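Local coordinates for uncharacterized protein (PDB 6R1J), which serves as the AhlC component of the tripartite alpha-pore-forming toxin AHL of Aeromonas hydrophila, presumably taking part in forming pores in target membranes, at residues Val125-Thr130 and Glu191-Arg196; Lys150-Leu155 and Pro164-Leu169. The protein carries 3 engineered substitutions. One frame throughout, in Å; residues are numbered along the deposited sequence.

Both contacts join the same two long helices, 78-157 and 163-236, which run antiparallel as the arms of one helical hairpin. Contact 2 (150-155 with 164-169) lies next to the turn that links them and is nested inside the loop closed by contact 1 (125-130 with 191-196). Their centres are about 39 Å apart and their nearest atoms about 25 Å, so they do not touch. The centre of contact 1 lies about 22 Å, and that of contact 2 about 61 Å, from the centre of the chain, on the same side. Each is also touched by a second subunit of the four-chain assembly. The sodium ligands Thr-224 and Asp-264 belong to neither contact.

Contact 1 of 2, residues Val125-Thr130 and Glu191-Arg196; sequences VELQAT and EGQIQR
The carboxamide of Gln-128 meets Ile-194 in two ways: CD1 of Ile-194 stands almost straight over one face at NE2 of Gln-128, while CG2 of the same isoleucine lies past the nitrogen end, near the amide plane. The two carbons thus pack on NE2 from those two directions, each at 3.6 Å, and the side chains run roughly perpendicular. The second carboxamide, that of Gln-193, presents its NE2 end to CD2 of Leu-127 at 3.8 Å, again with the side chains crossed. This is antiparallel packing of two hairpin arms, with a shallow crossing compatible with a coiled coil: the local axes approach to 10.2 Å with a signed crossing angle of -160°.

At the centre Leu-127 and Ile-194 lie side by side, pointing opposite ways, CB of Leu-127 resting 3.8 Å from CG1 of Ile-194. Branched aliphatic residues suit this position, filling the seam while the amide ends of the two glutamines border it, packing on methyl carbons. Gln-128 reaches inward because its chain folds back at chi2 (-67°), and it also packs on Ile-118 of a second subunit. The oxygen OE1 of Gln-193 takes a hydrogen bond from NE2 of Gln-189, one turn earlier, consistent with the amide being held with its nitrogen on the Leu-127 side.

Away from the seam, Glu-126 forms a salt bridge with Arg-122 of the second subunit. Its backbone O is gripped twice by Thr-130, whose N and OG1 arrive from opposite faces of the carbonyl plane, OG1 at 2.9 Å from O of Glu-126.

Contact 2 of 2, residues Lys150-Leu155 and Pro164-Leu169; sequences KKKLYL and PGLIAL
Lys-151 is the first residue of its segment to meet the partner helix, crossing Leu-169 at a slant with CE 3.7 Å from CD1 of that leucine. A bend at chi3 (45°) turns CE in this direction, and CE, with NZ close behind, packs on the CD1 methyl; the lysine as a whole is exposed.

One residue on, Lys-152 offers mainly its backbone and the root of its side chain. CD2 of Leu-169 nestles against them, 3.4 Å from N of Lys-152, and its 3.5 Å approach to CA of Lys-152 is tighter than ordinary van der Waals contact. Leu-169 reaches this place with CG nearly opposite its own nitrogen (chi1 -166°); it is buried, and Leu-148 packs on it as well. Beyond CB, the extended chain of Lys-152 leads its charge away from the partner helix, while its carbonyl O accepts a hydrogen bond from OG1 of Thr-156.

Facing away from the partner helix, Leu-153 packs on Gly-230 of a second subunit.

Leu-155 completes the contact. Its CB meets CD2 of Leu-166 at 3.5 Å, and its CD1 lies against the backbone of Gly-165, 3.7 Å from the C atom. Glycine suits this position because, having no beta carbon, it lets the leucine methyl settle directly on the main chain. Leu-166 carries its other methyl, CD1, over the carbonyl O of Leu-155 and also packs on Thr-156.

With local axes 9.9 Å apart at closest approach and N-to-C directions at 157°, this leucine-lined seam beside a short connecting turn is the end of an antiparallel helical hairpin.

Contact 1 of 2, residues Val125-Thr130 and Glu191-Arg196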
loop_
_atom_site.group_PDB
_atom_site.type_symbol
_atom_site.label_atom_id
_atom_site.label_comp_id
_atom_site.label_asym_id
_atom_site.label_seq_id
_atom_site.Cartn_x
_atom_site.Cartn_y
_atom_site.Cartn_z
ATOM N N VAL A 125 -12.335 -7.645 -2.526
ATOM C CA VAL A 125 -12.383 -7.692 -4.011
ATOM C C VAL A 125 -13.855 -7.690 -4.433
ATOM O O VAL A 125 -14.188 -6.971 -5.368
ATOM C CB VAL A 125 -11.592 -8.881 -4.575
ATOM C CG1 VAL A 125 -11.682 -8.911 -6.089
ATOM C CG2 VAL A 125 -10.138 -8.862 -4.124
ATOM N N GLU A 126 -14.749 -8.347 -3.696
ATOM C CA GLU A 126 -16.189 -8.380 -4.083
ATOM C C GLU A 126 -16.798 -6.985 -3.858
ATOM O O GLU A 126 -17.630 -6.571 -4.688
ATOM C CB GLU A 126 -16.871 -9.614 -3.469
ATOM C CG GLU A 126 -16.310 -10.944 -3.995
ATOM C CD GLU A 126 -16.160 -11.094 -5.512
ATOM O OE1 GLU A 126 -17.017 -10.548 -6.245
ATOM O OE2 GLU A 126 -15.171 -11.761 -5.975
ATOM N N LEU A 127 -16.318 -6.211 -2.882
ATOM C CA LEU A 127 -16.717 -4.788 -2.731
ATOM C C LEU A 127 -16.238 -3.967 -3.943
ATOM O O LEU A 127 -17.018 -3.117 -4.407
ATOM C CB LEU A 127 -16.123 -4.211 -1.446
ATOM C CG LEU A 127 -16.675 -4.842 -0.171
ATOM C CD1 LEU A 127 -15.973 -4.275 1.052
ATOM C CD2 LEU A 127 -18.180 -4.653 -0.081
ATOM N N GLN A 128 -15.031 -4.212 -4.451
ATOM C CA GLN A 128 -14.503 -3.513 -5.665
ATOM C C GLN A 128 -15.456 -3.812 -6.848
ATOM O O GLN A 128 -15.865 -2.862 -7.527
ATOM C CB GLN A 128 -13.043 -3.886 -5.958
ATOM C CG GLN A 128 -12.017 -3.439 -4.907
ATOM C CD GLN A 128 -11.857 -1.933 -4.834
ATOM O OE1 GLN A 128 -11.987 -1.231 -5.828
ATOM N NE2 GLN A 128 -11.558 -1.401 -3.653
ATOM N N ALA A 129 -15.844 -5.073 -7.061
ATOM C CA ALA A 129 -16.812 -5.468 -8.115
ATOM C C ALA A 129 -18.117 -4.706 -7.918
ATOM O O ALA A 129 -18.598 -4.067 -8.884
ATOM C CB ALA A 129 -17.046 -6.961 -8.129
ATOM N N THR A 130 -18.649 -4.706 -6.696
ATOM C CA THR A 130 -19.913 -4.020 -6.332
ATOM C C THR A 130 -19.781 -2.510 -6.597
ATOM O O THR A 130 -20.660 -1.933 -7.227
ATOM C CB THR A 130 -20.305 -4.277 -4.866
ATOM O OG1 THR A 130 -20.406 -5.681 -4.680
ATOM C CG2 THR A 130 -21.622 -3.639 -4.486
ATOM N N GLU A 191 -17.401 2.823 -0.454
ATOM C CA GLU A 191 -16.031 3.411 -0.357
ATOM C C GLU A 191 -15.589 3.413 1.117
ATOM O O GLU A 191 -14.429 3.022 1.394
ATOM C CB GLU A 191 -15.978 4.843 -0.886
ATOM C CG GLU A 191 -16.178 4.939 -2.392
ATOM C CD GLU A 191 -16.226 6.348 -2.980
ATOM O OE1 GLU A 191 -16.571 7.307 -2.249
ATOM O OE2 GLU A 191 -15.904 6.482 -4.167
ATOM N N GLY A 192 -16.451 3.874 2.024
ATOM C CA GLY A 192 -16.169 3.901 3.480
ATOM C C GLY A 192 -15.896 2.499 4.031
ATOM O O GLY A 192 -14.954 2.328 4.857
ATOM N N GLN A 193 -16.736 1.522 3.679
ATOM C CA GLN A 193 -16.554 0.097 4.039
ATOM C C GLN A 193 -15.214 -0.386 3.491
ATOM O O GLN A 193 -14.554 -1.173 4.183
ATOM C CB GLN A 193 -17.601 -0.841 3.422
ATOM C CG GLN A 193 -18.933 -0.818 4.163
ATOM C CD GLN A 193 -20.063 -1.517 3.432
ATOM O OE1 GLN A 193 -21.227 -1.184 3.612
ATOM N NE2 GLN A 193 -19.736 -2.455 2.566
ATOM N N ILE A 194 -14.870 -0.023 2.260
ATOM C CA ILE A 194 -13.584 -0.498 1.671
ATOM C C ILE A 194 -12.439 0.074 2.507
ATOM O O ILE A 194 -11.564 -0.692 2.860
ATOM C CB ILE A 194 -13.456 -0.096 0.205
ATOM C CG1 ILE A 194 -14.403 -0.900 -0.677
ATOM C CG2 ILE A 194 -12.007 -0.237 -0.263
ATOM C CD1 ILE A 194 -14.550 -0.300 -2.058
ATOM N N GLN A 195 -12.473 1.373 2.779
ATOM C CA GLN A 195 -11.449 2.102 3.579
ATOM C C GLN A 195 -11.298 1.462 4.966
ATOM O O GLN A 195 -10.154 1.154 5.392
ATOM C CB GLN A 195 -11.848 3.577 3.601
ATOM C CG GLN A 195 -11.048 4.477 4.524
ATOM C CD GLN A 195 -11.624 5.875 4.411
ATOM O OE1 GLN A 195 -11.065 6.755 3.749
ATOM N NE2 GLN A 195 -12.804 6.068 4.973
ATOM N N ARG A 196 -12.413 1.212 5.650
ATOM C CA ARG A 196 -12.389 0.635 7.009
ATOM C C ARG A 196 -11.804 -0.768 6.961
ATOM O O ARG A 196 -10.979 -1.118 7.833
ATOM C CB ARG A 196 -13.813 0.583 7.544
ATOM C CG ARG A 196 -13.902 0.165 8.990
ATOM C CD ARG A 196 -15.344 0.228 9.436
ATOM N NE ARG A 196 -15.905 1.577 9.409
ATOM C CZ ARG A 196 -16.975 1.956 10.127
ATOM N NH1 ARG A 196 -17.571 1.096 10.943
ATOM N NH2 ARG A 196 -17.415 3.206 10.071
#

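Contact 2 of 2, residues Lys150-Leu155 and Pro164-Leu169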
loop_
_atom_site.group_PDB
_atom_site.type_symbol
_atom_site.label_atom_id
_atom_site.label_comp_id
_atom_site.label_asym_id
_atom_site.label_seq_id
_atom_site.Cartn_x
_atom_site.Cartn_y
_atom_site.Cartn_z
ATOM N N LYS A 150 -33.352 18.224 -20.461
ATOM C CA LYS A 150 -33.370 18.742 -21.860
ATOM C C LYS A 150 -34.822 18.772 -22.372
ATOM O O LYS A 150 -35.150 19.682 -23.152
ATOM C CB LYS A 150 -32.451 17.917 -22.768
ATOM C CG LYS A 150 -30.978 18.269 -22.655
ATOM C CD LYS A 150 -30.063 17.290 -23.349
ATOM C CE LYS A 150 -28.612 17.516 -22.979
ATOM N NZ LYS A 150 -27.786 16.322 -23.265
ATOM N N LYS A 151 -35.652 17.798 -21.984
ATOM C CA LYS A 151 -37.105 17.750 -22.322
ATOM C C LYS A 151 -37.836 18.868 -21.567
ATOM O O LYS A 151 -38.741 19.474 -22.164
ATOM C CB LYS A 151 -37.727 16.393 -21.983
ATOM C CG LYS A 151 -37.309 15.238 -22.882
ATOM C CD LYS A 151 -37.917 13.920 -22.458
ATOM C CE LYS A 151 -39.393 14.036 -22.132
ATOM N NZ LYS A 151 -40.001 12.716 -21.852
ATOM N N LYS A 152 -37.477 19.108 -20.296
ATOM C CA LYS A 152 -38.027 20.209 -19.459
ATOM C C LYS A 152 -37.724 21.547 -20.157
ATOM O O LYS A 152 -38.638 22.386 -20.234
ATOM C CB LYS A 152 -37.468 20.170 -18.032
ATOM C CG LYS A 152 -37.972 21.298 -17.144
ATOM C CD LYS A 152 -37.450 21.274 -15.742
ATOM C CE LYS A 152 -37.810 22.559 -15.035
ATOM N NZ LYS A 152 -37.509 22.482 -13.591
ATOM N N LEU A 153 -36.477 21.736 -20.614
ATOM C CA LEU A 153 -36.010 22.883 -21.449
ATOM C C LEU A 153 -37.002 23.052 -22.613
ATOM O O LEU A 153 -37.649 24.115 -22.706
ATOM C CB LEU A 153 -34.580 22.552 -21.921
ATOM C CG LEU A 153 -33.914 23.424 -22.995
ATOM C CD1 LEU A 153 -32.396 23.256 -22.938
ATOM C CD2 LEU A 153 -34.420 23.106 -24.403
ATOM N N TYR A 154 -37.155 21.990 -23.414
ATOM C CA TYR A 154 -38.029 21.889 -24.611
ATOM C C TYR A 154 -39.492 22.242 -24.297
ATOM O O TYR A 154 -39.977 23.204 -24.926
ATOM C CB TYR A 154 -37.926 20.486 -25.209
ATOM C CG TYR A 154 -38.912 20.251 -26.316
ATOM C CD1 TYR A 154 -39.848 19.237 -26.237
ATOM C CD2 TYR A 154 -38.953 21.104 -27.407
ATOM C CE1 TYR A 154 -40.764 19.034 -27.252
ATOM C CE2 TYR A 154 -39.866 20.921 -28.427
ATOM C CZ TYR A 154 -40.775 19.880 -28.349
ATOM O OH TYR A 154 -41.682 19.694 -29.349
ATOM N N LEU A 155 -40.168 21.498 -23.404
ATOM C CA LEU A 155 -41.599 21.714 -23.009
ATOM C C LEU A 155 -41.794 23.100 -22.349
ATOM O O LEU A 155 -42.888 23.692 -22.562
ATOM C CB LEU A 155 -42.077 20.580 -22.087
ATOM C CG LEU A 155 -42.189 19.179 -22.701
ATOM C CD1 LEU A 155 -42.570 18.150 -21.639
ATOM C CD2 LEU A 155 -43.192 19.156 -23.843
ATOM N N PRO A 164 -49.435 20.372 -19.675
ATOM C CA PRO A 164 -49.722 18.964 -19.366
ATOM C C PRO A 164 -48.478 18.052 -19.292
ATOM O O PRO A 164 -48.334 17.360 -18.286
ATOM C CB PRO A 164 -50.659 18.551 -20.516
ATOM C CG PRO A 164 -51.419 19.826 -20.838
ATOM C CD PRO A 164 -50.388 20.928 -20.655
ATOM N N GLY A 165 -47.617 18.068 -20.323
ATOM C CA GLY A 165 -46.367 17.274 -20.412
ATOM C C GLY A 165 -45.385 17.595 -19.287
ATOM O O GLY A 165 -44.736 16.649 -18.795
ATOM N N LEU A 166 -45.290 18.876 -18.888
ATOM C CA LEU A 166 -44.421 19.391 -17.784
ATOM C C LEU A 166 -44.875 18.880 -16.414
ATOM O O LEU A 166 -43.987 18.600 -15.580
ATOM C CB LEU A 166 -44.426 20.922 -17.768
ATOM C CG LEU A 166 -43.525 21.594 -18.802
ATOM C CD1 LEU A 166 -43.659 23.117 -18.730
ATOM C CD2 LEU A 166 -42.070 21.159 -18.598
ATOM N N ILE A 167 -46.194 18.858 -16.162
ATOM C CA ILE A 167 -46.815 18.357 -14.889
ATOM C C ILE A 167 -46.416 16.876 -14.711
ATOM O O ILE A 167 -46.091 16.499 -13.555
ATOM C CB ILE A 167 -48.343 18.647 -14.867
ATOM C CG1 ILE A 167 -48.619 20.159 -14.812
ATOM C CG2 ILE A 167 -49.041 17.938 -13.717
ATOM C CD1 ILE A 167 -49.968 20.588 -15.367
ATOM N N ALA A 168 -46.372 16.096 -15.811
ATOM C CA ALA A 168 -45.930 14.682 -15.858
ATOM C C ALA A 168 -44.423 14.575 -15.587
ATOM O O ALA A 168 -44.050 13.931 -14.591
ATOM C CB ALA A 168 -46.275 14.048 -17.187
ATOM N N LEU A 169 -43.596 15.168 -16.459
ATOM C CA LEU A 169 -42.103 15.159 -16.384
ATOM C C LEU A 169 -41.611 15.493 -14.966
ATOM O O LEU A 169 -40.593 14.916 -14.573
ATOM C CB LEU A 169 -41.546 16.174 -17.382
ATOM C CG LEU A 169 -40.058 16.042 -17.672
ATOM C CD1 LEU A 169 -39.796 14.790 -18.485
ATOM C CD2 LEU A 169 -39.554 17.270 -18.409
#